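Local coordinates for citrate synthase (Thermotoga maritima, PDB 2P2W), which probably catalyses the reaction of oxaloacetate, acetyl-CoA and water to citrate and CoA, a step of the tricarboxylic acid cycle, at residues 177-182 and 327-332; 246-251 and 299-304; 253-258 and 294-299. One frame throughout, in Å; residues are numbered along the deposited sequence.

Contact 1. Residues 177-182 and 327-332; sequences DINAST and VGWTAH
T182 and W329 bring the two backbones nearest, with their CA atoms 5.2 Å apart. Residues 177-179 are an irregular lead-in, and 180-182 form the first turn of helix 180-189. Residues 327-332 lie within the long helix 317-337. The indole N-H of W329 donates to S181 OG, with NE1 and OG 2.7 Å apart and OG lying close to the ring plane. The bond is somewhat bent, at 147°. S181 OG in turn donates a hydrogen bond to N179 OD1, 2.8 Å away and close to the line of the carbonyl. N179 OD1 also accepts from T182 N at 3.0 Å, from above the carbonyl plane. The N179 amide is thereby fixed as the N-cap of helix 180-189. T182 is placed between two rings. Its chi1 of -70° sets OG1 at the edge of the indole, 3.2 Å from W329 CD1, and turns CG2 the other way. There CG2 makes a CH-pi contact over one face of H332, 4.0 Å from the ring centroid. I178 CD1 reaches the same imidazole obliquely, 3.7 Å from H332 CE1. H332 NE2 is held by E175, and the D177 carboxylate by T346 and S347 of the second subunit. This is a capped helix start anchored on a neighbouring helix, its cap beside a bound citrate anion: nearest atoms of N179's side chain and citrate are about 3 Å apart.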
# COMPACT_ATOMS: atom_id res chain seq x y z
N ASP A 177 6.83 13.10 -9.72
CA ASP A 177 7.77 12.00 -9.92
C ASP A 177 7.54 10.81 -8.98
O ASP A 177 6.41 10.50 -8.61
CB ASP A 177 9.20 12.55 -9.77
CG ASP A 177 10.24 11.68 -10.45
OD1 ASP A 177 10.03 11.31 -11.62
OD2 ASP A 177 11.27 11.39 -9.81
N ILE A 178 8.62 10.13 -8.60
CA ILE A 178 8.51 8.95 -7.76
C ILE A 178 8.67 9.18 -6.26
O ILE A 178 9.62 8.67 -5.64
CB ILE A 178 9.49 7.86 -8.23
CG1 ILE A 178 9.56 7.84 -9.76
CG2 ILE A 178 9.03 6.50 -7.72
CD1 ILE A 178 8.23 7.58 -10.46
N ASN A 179 7.75 9.93 -5.69
CA ASN A 179 7.76 10.20 -4.26
C ASN A 179 7.31 8.92 -3.57
O ASN A 179 6.88 7.97 -4.23
CB ASN A 179 6.82 11.37 -3.94
CG ASN A 179 5.45 11.18 -4.55
OD1 ASN A 179 4.60 10.49 -3.99
ND2 ASN A 179 5.24 11.77 -5.72
N ALA A 180 7.39 8.88 -2.24
CA ALA A 180 7.02 7.68 -1.49
C ALA A 180 5.65 7.09 -1.81
O ALA A 180 5.53 5.88 -1.97
CB ALA A 180 7.14 7.94 0.01
N SER A 181 4.61 7.92 -1.88
CA SER A 181 3.27 7.39 -2.16
C SER A 181 3.14 6.89 -3.60
O SER A 181 2.53 5.85 -3.85
CB SER A 181 2.18 8.43 -1.83
OG SER A 181 2.28 9.59 -2.64
N THR A 182 3.71 7.63 -4.55
CA THR A 182 3.65 7.19 -5.95
C THR A 182 4.45 5.89 -6.07
O THR A 182 4.06 4.97 -6.79
CB THR A 182 4.26 8.25 -6.91
OG1 THR A 182 3.39 9.39 -6.96
CG2 THR A 182 4.44 7.69 -8.32
N VAL A 327 -4.49 11.68 -9.19
CA VAL A 327 -4.32 11.85 -10.63
C VAL A 327 -2.90 11.41 -11.01
O VAL A 327 -2.71 10.65 -11.97
CB VAL A 327 -4.51 13.33 -11.05
CG1 VAL A 327 -4.28 13.49 -12.56
CG2 VAL A 327 -5.91 13.80 -10.69
N GLY A 328 -1.91 11.89 -10.27
CA GLY A 328 -0.54 11.53 -10.55
C GLY A 328 -0.27 10.06 -10.28
O GLY A 328 0.42 9.39 -11.07
N TRP A 329 -0.80 9.55 -9.17
CA TRP A 329 -0.61 8.14 -8.82
C TRP A 329 -1.09 7.24 -9.96
O TRP A 329 -0.35 6.37 -10.42
CB TRP A 329 -1.40 7.77 -7.56
CG TRP A 329 -0.89 8.35 -6.26
CD1 TRP A 329 0.39 8.74 -5.98
CD2 TRP A 329 -1.64 8.54 -5.06
NE1 TRP A 329 0.48 9.15 -4.66
CE2 TRP A 329 -0.75 9.03 -4.08
CE3 TRP A 329 -2.99 8.33 -4.71
CZ2 TRP A 329 -1.16 9.33 -2.77
CZ3 TRP A 329 -3.39 8.62 -3.41
CH2 TRP A 329 -2.48 9.11 -2.45
N THR A 330 -2.32 7.46 -10.41
CA THR A 330 -2.90 6.65 -11.48
C THR A 330 -2.18 6.82 -12.82
O THR A 330 -2.01 5.85 -13.55
CB THR A 330 -4.42 6.94 -11.65
OG1 THR A 330 -4.63 8.33 -11.90
CG2 THR A 330 -5.18 6.55 -10.40
N ALA A 331 -1.74 8.04 -13.12
CA ALA A 331 -1.02 8.29 -14.37
C ALA A 331 0.24 7.42 -14.39
O ALA A 331 0.55 6.78 -15.40
CB ALA A 331 -0.65 9.77 -14.48
N HIS A 332 0.95 7.40 -13.27
CA HIS A 332 2.16 6.59 -13.15
C HIS A 332 1.89 5.10 -13.25
O HIS A 332 2.59 4.38 -13.95
CB HIS A 332 2.88 6.92 -11.84
CG HIS A 332 3.83 8.07 -11.95
ND1 HIS A 332 5.07 7.96 -12.52
CD2 HIS A 332 3.68 9.38 -11.61
CE1 HIS A 332 5.66 9.14 -12.54
NE2 HIS A 332 4.83 10.02 -11.99

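Contact 2. Residues 246-251 and 299-304; sequences MGFGHR and VDLYSS
G247 O lies against the side chain of L301, 3.5 Å from L301 CB. The same oxygen accepts a probable hydrogen bond from the backbone of N298, with G247 O and N298 N 2.8 Å apart. G247 and L301 are also the nearest pair of backbones, their CA atoms only 4.1 Å apart. Such closeness depends on the missing side chain. A CB on G247 would run into L301 CD1, and at this backbone conformation it would also press on M246 O. The loop therefore lies directly on the first turn of helix 299-309. L301 carries the rest of the contact. Its CG is anti to the backbone N (chi1 -176°), which extends the two methyl groups toward F248. CD2 does the touching, 3.6 Å from F248 CE1 and slightly farther from CZ. The approach to the phenyl ring is oblique. The same methyl also rests over one face of the Y302 ring, toward its rim, so it touches two aromatic residues. M246 O lies in the plane of the F248 ring, at its edge. L283 and I287 of helix 275-289 pack on F248 as well. Inside the helix, S304 OG donates to D300 O at 3.0 Å, in the carbonyl plane. This hydroxyl is thus satisfied one turn back along its own helix. H250 and D300, the predicted active-site residues, belong one to each segment. What joins the segments is apolar. The chemistry suggests a division of labour: leucine, phenylalanine and glycine make the join, while H250 NE2 is hydrogen-bonded to a bound citrate anion and the D300 side chain lies close to it, nearest atoms about 3 Å apart.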
# COMPACT_ATOMS: atom_id res chain seq x y z
N MET A 246 8.89 19.97 10.68
CA MET A 246 7.86 19.70 9.68
C MET A 246 7.69 20.86 8.70
O MET A 246 7.79 22.02 9.07
CB MET A 246 6.53 19.42 10.39
CG MET A 246 6.52 18.15 11.23
SD MET A 246 6.50 16.64 10.22
CE MET A 246 7.08 15.42 11.43
N GLY A 247 7.43 20.54 7.43
CA GLY A 247 7.25 21.58 6.44
C GLY A 247 8.54 22.00 5.77
O GLY A 247 8.53 22.85 4.88
N PHE A 248 9.66 21.43 6.20
CA PHE A 248 10.96 21.75 5.62
C PHE A 248 11.69 20.49 5.19
O PHE A 248 11.43 19.40 5.71
CB PHE A 248 11.85 22.50 6.62
CG PHE A 248 11.45 23.93 6.82
CD1 PHE A 248 10.30 24.27 7.53
CD2 PHE A 248 12.24 24.96 6.29
CE1 PHE A 248 9.94 25.60 7.70
CE2 PHE A 248 11.88 26.30 6.46
CZ PHE A 248 10.72 26.62 7.17
N GLY A 249 12.62 20.65 4.25
CA GLY A 249 13.39 19.52 3.76
C GLY A 249 12.76 18.79 2.59
O GLY A 249 11.54 18.84 2.39
N HIS A 250 13.60 18.11 1.82
CA HIS A 250 13.12 17.36 0.67
C HIS A 250 14.23 16.44 0.17
O HIS A 250 15.42 16.74 0.33
CB HIS A 250 12.66 18.31 -0.44
CG HIS A 250 11.79 17.67 -1.47
ND1 HIS A 250 12.29 16.94 -2.52
CD2 HIS A 250 10.44 17.63 -1.59
CE1 HIS A 250 11.28 16.49 -3.26
NE2 HIS A 250 10.15 16.89 -2.71
N ARG A 251 13.83 15.33 -0.42
CA ARG A 251 14.78 14.36 -0.96
C ARG A 251 15.40 14.87 -2.26
O ARG A 251 16.58 14.65 -2.53
CB ARG A 251 14.06 13.02 -1.20
CG ARG A 251 14.87 11.97 -1.95
CD ARG A 251 16.13 11.57 -1.21
NE ARG A 251 15.87 11.05 0.13
CZ ARG A 251 15.59 9.79 0.42
NH1 ARG A 251 15.52 8.87 -0.54
NH2 ARG A 251 15.40 9.43 1.69
N VAL A 299 6.21 22.09 0.07
CA VAL A 299 4.80 22.42 -0.08
C VAL A 299 3.92 22.23 1.16
O VAL A 299 2.94 22.97 1.34
CB VAL A 299 4.18 21.62 -1.27
CG1 VAL A 299 3.97 20.17 -0.88
CG2 VAL A 299 2.88 22.28 -1.72
N ASP A 300 4.25 21.27 2.02
CA ASP A 300 3.45 21.00 3.21
C ASP A 300 3.34 22.17 4.19
O ASP A 300 2.36 22.28 4.93
CB ASP A 300 3.99 19.79 3.98
CG ASP A 300 4.00 18.51 3.16
OD1 ASP A 300 3.10 18.33 2.31
OD2 ASP A 300 4.91 17.67 3.37
N LEU A 301 4.36 23.03 4.21
CA LEU A 301 4.36 24.17 5.13
C LEU A 301 3.22 25.14 4.84
O LEU A 301 2.50 25.56 5.76
CB LEU A 301 5.69 24.93 5.07
CG LEU A 301 5.87 26.10 6.05
CD1 LEU A 301 5.88 25.57 7.48
CD2 LEU A 301 7.16 26.84 5.75
N TYR A 302 3.04 25.50 3.58
CA TYR A 302 2.00 26.45 3.21
C TYR A 302 0.68 25.86 2.75
O TYR A 302 -0.36 26.52 2.87
CB TYR A 302 2.56 27.42 2.17
CG TYR A 302 3.69 28.25 2.72
CD1 TYR A 302 3.48 29.12 3.79
CD2 TYR A 302 4.97 28.16 2.19
CE1 TYR A 302 4.52 29.88 4.32
CE2 TYR A 302 6.02 28.91 2.71
CZ TYR A 302 5.79 29.76 3.78
OH TYR A 302 6.83 30.50 4.30
N SER A 303 0.69 24.64 2.22
CA SER A 303 -0.56 24.04 1.80
C SER A 303 -1.43 23.85 3.05
O SER A 303 -2.64 24.10 3.02
CB SER A 303 -0.33 22.68 1.13
OG SER A 303 0.14 21.72 2.06
N SER A 304 -0.80 23.42 4.14
CA SER A 304 -1.52 23.20 5.39
C SER A 304 -2.14 24.50 5.91
O SER A 304 -3.28 24.52 6.36
CB SER A 304 -0.60 22.61 6.46
OG SER A 304 0.42 23.52 6.84

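Contact 3. Residues 253-258 and 294-299; sequences YKTYDP and NIYPNV
Y296 lays one face of its ring over the backbone of T255 and Y256. T255 CA makes a CH-pi contact there, 3.8 Å from the ring centroid, and Y256 N sits over the same face nearer the rim. An edge of Y296 points into the face of the Y256 ring, giving a T-shaped pair. The centroids are 4.9 Å apart and the planes meet at 62°. CD2 of Y296 lies over the centre of the Y256 ring, and the two CE2 atoms are 3.8 Å apart. A serine in place of Y296 would probably open a gap over the T255 backbone and leave this face of Y256 without its aromatic mate. The two loops run in much the same direction and lead into neighbouring helices, 258-270 and 299-309, with D257 and N298 as their N-caps. D257 also ties the two helix starts together. Its CG is anti to the backbone N (chi1 176°), and OD2 accepts from V299 N at 3.0 Å. The N-H comes from above the carboxylate plane, and the bond is bent to 143°. R259 forms a salt bridge with the same oxygen. N298 ND2 is taken by G249 O. Waters fill out the seam. One accepts from D257 N at 2.9 Å and donates to P297 O at 2.7 Å. A second donates to both P297 O and T255 O, and another joins K254 O to N294 OD1.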
# COMPACT_ATOMS: atom_id res chain seq x y z
N TYR A 253 14.47 18.42 -4.03
CA TYR A 253 14.73 19.84 -4.08
C TYR A 253 15.94 20.17 -3.20
O TYR A 253 16.01 19.82 -2.03
CB TYR A 253 13.50 20.60 -3.55
CG TYR A 253 12.36 20.57 -4.52
CD1 TYR A 253 12.53 21.05 -5.82
CD2 TYR A 253 11.11 20.09 -4.12
CE1 TYR A 253 11.45 21.04 -6.71
CE2 TYR A 253 10.04 20.10 -5.01
CZ TYR A 253 10.21 20.58 -6.29
OH TYR A 253 9.13 20.62 -7.17
N LYS A 254 16.95 20.82 -3.83
CA LYS A 254 18.08 21.33 -3.07
C LYS A 254 17.97 22.85 -2.81
O LYS A 254 18.92 23.52 -2.45
CB LYS A 254 19.35 21.04 -3.87
CG LYS A 254 19.60 19.54 -3.98
CD LYS A 254 20.91 19.23 -4.71
CE LYS A 254 21.27 17.75 -4.66
NZ LYS A 254 22.70 17.60 -4.43
N THR A 255 16.75 23.36 -3.06
CA THR A 255 16.47 24.77 -2.86
C THR A 255 14.97 24.97 -2.62
O THR A 255 14.27 24.07 -2.17
CB THR A 255 16.89 25.53 -4.12
OG1 THR A 255 16.67 26.93 -3.93
CG2 THR A 255 16.04 25.06 -5.30
N TYR A 256 14.40 26.12 -2.95
CA TYR A 256 12.97 26.33 -2.75
C TYR A 256 12.11 25.37 -3.56
O TYR A 256 12.45 25.00 -4.68
CB TYR A 256 12.58 27.77 -3.13
CG TYR A 256 13.22 28.84 -2.27
CD1 TYR A 256 12.61 29.26 -1.09
CD2 TYR A 256 14.42 29.44 -2.65
CE1 TYR A 256 13.17 30.26 -0.31
CE2 TYR A 256 15.00 30.45 -1.87
CZ TYR A 256 14.36 30.85 -0.70
OH TYR A 256 14.92 31.84 0.08
N ASP A 257 10.98 24.99 -2.97
CA ASP A 257 10.00 24.11 -3.60
C ASP A 257 9.07 25.11 -4.31
O ASP A 257 8.42 25.92 -3.66
CB ASP A 257 9.27 23.33 -2.50
CG ASP A 257 8.15 22.44 -3.02
OD1 ASP A 257 7.56 22.72 -4.08
OD2 ASP A 257 7.85 21.45 -2.32
N PRO A 258 9.02 25.07 -5.66
CA PRO A 258 8.16 25.99 -6.43
C PRO A 258 6.69 26.01 -6.01
O PRO A 258 6.02 27.04 -6.12
CB PRO A 258 8.36 25.53 -7.87
CG PRO A 258 8.62 24.06 -7.72
CD PRO A 258 9.56 24.01 -6.53
N ASN A 294 20.83 23.87 5.42
CA ASN A 294 20.63 24.08 3.99
C ASN A 294 19.27 23.53 3.55
O ASN A 294 19.14 23.00 2.45
CB ASN A 294 21.74 23.39 3.18
CG ASN A 294 21.70 23.75 1.70
OD1 ASN A 294 21.92 22.90 0.84
ND2 ASN A 294 21.43 25.02 1.40
N ILE A 295 18.26 23.65 4.41
CA ILE A 295 16.92 23.17 4.05
C ILE A 295 15.98 24.33 3.78
O ILE A 295 16.18 25.45 4.26
CB ILE A 295 16.30 22.28 5.16
CG1 ILE A 295 16.13 23.08 6.46
CG2 ILE A 295 17.16 21.04 5.37
CD1 ILE A 295 15.49 22.29 7.59
N TYR A 296 14.95 24.07 2.99
CA TYR A 296 13.98 25.08 2.62
C TYR A 296 12.56 24.57 2.84
O TYR A 296 12.35 23.38 3.09
CB TYR A 296 14.14 25.46 1.15
CG TYR A 296 15.50 26.02 0.80
CD1 TYR A 296 16.63 25.20 0.75
CD2 TYR A 296 15.66 27.38 0.53
CE1 TYR A 296 17.88 25.71 0.43
CE2 TYR A 296 16.91 27.90 0.21
CZ TYR A 296 18.01 27.07 0.16
OH TYR A 296 19.25 27.60 -0.15
N PRO A 297 11.57 25.47 2.76
CA PRO A 297 10.19 25.03 2.96
C PRO A 297 9.77 24.10 1.83
O PRO A 297 10.21 24.26 0.69
CB PRO A 297 9.39 26.33 2.90
CG PRO A 297 10.33 27.47 3.19
CD PRO A 297 11.65 26.94 2.66
N ASN A 298 8.95 23.10 2.14
CA ASN A 298 8.42 22.23 1.10
C ASN A 298 6.93 22.59 1.07
O ASN A 298 6.45 23.32 1.94
CB ASN A 298 8.66 20.74 1.38
CG ASN A 298 8.03 20.26 2.67
OD1 ASN A 298 6.87 20.56 2.96
ND2 ASN A 298 8.79 19.50 3.45
N VAL A 299 6.21 22.09 0.07
CA VAL A 299 4.80 22.42 -0.08
C VAL A 299 3.92 22.23 1.16
O VAL A 299 2.94 22.97 1.34
CB VAL A 299 4.18 21.62 -1.27
CG1 VAL A 299 3.97 20.17 -0.88
CG2 VAL A 299 2.88 22.28 -1.72
O HOH W 1 21.67 23.14 -1.95
O HOH W 2 12.30 22.55 -0.46
O HOH W 3 18.73 28.45 -3.26
O HOH W 4 10.43 26.60 -0.64

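Overall arrangement
The three contacts are nested along the chain. Contact 1 closes the longest loop, contact 2 lies inside it, and contact 3 lies inside contact 2. Contacts 2 and 3 have centres about 8 Å apart and share V299 at the start of helix 299-309. They also touch directly, with G249 N and Y296 O 3.0 Å apart in a probable hydrogen bond. Contact 1 is set off, its centre about 18 Å from that of contact 2 and about 20 Å from that of contact 3. Its helix 317-337 is the next one after 299-309. Each contact has a residue close to a bound citrate anion, consistent with an active site built from separate parts of the chain.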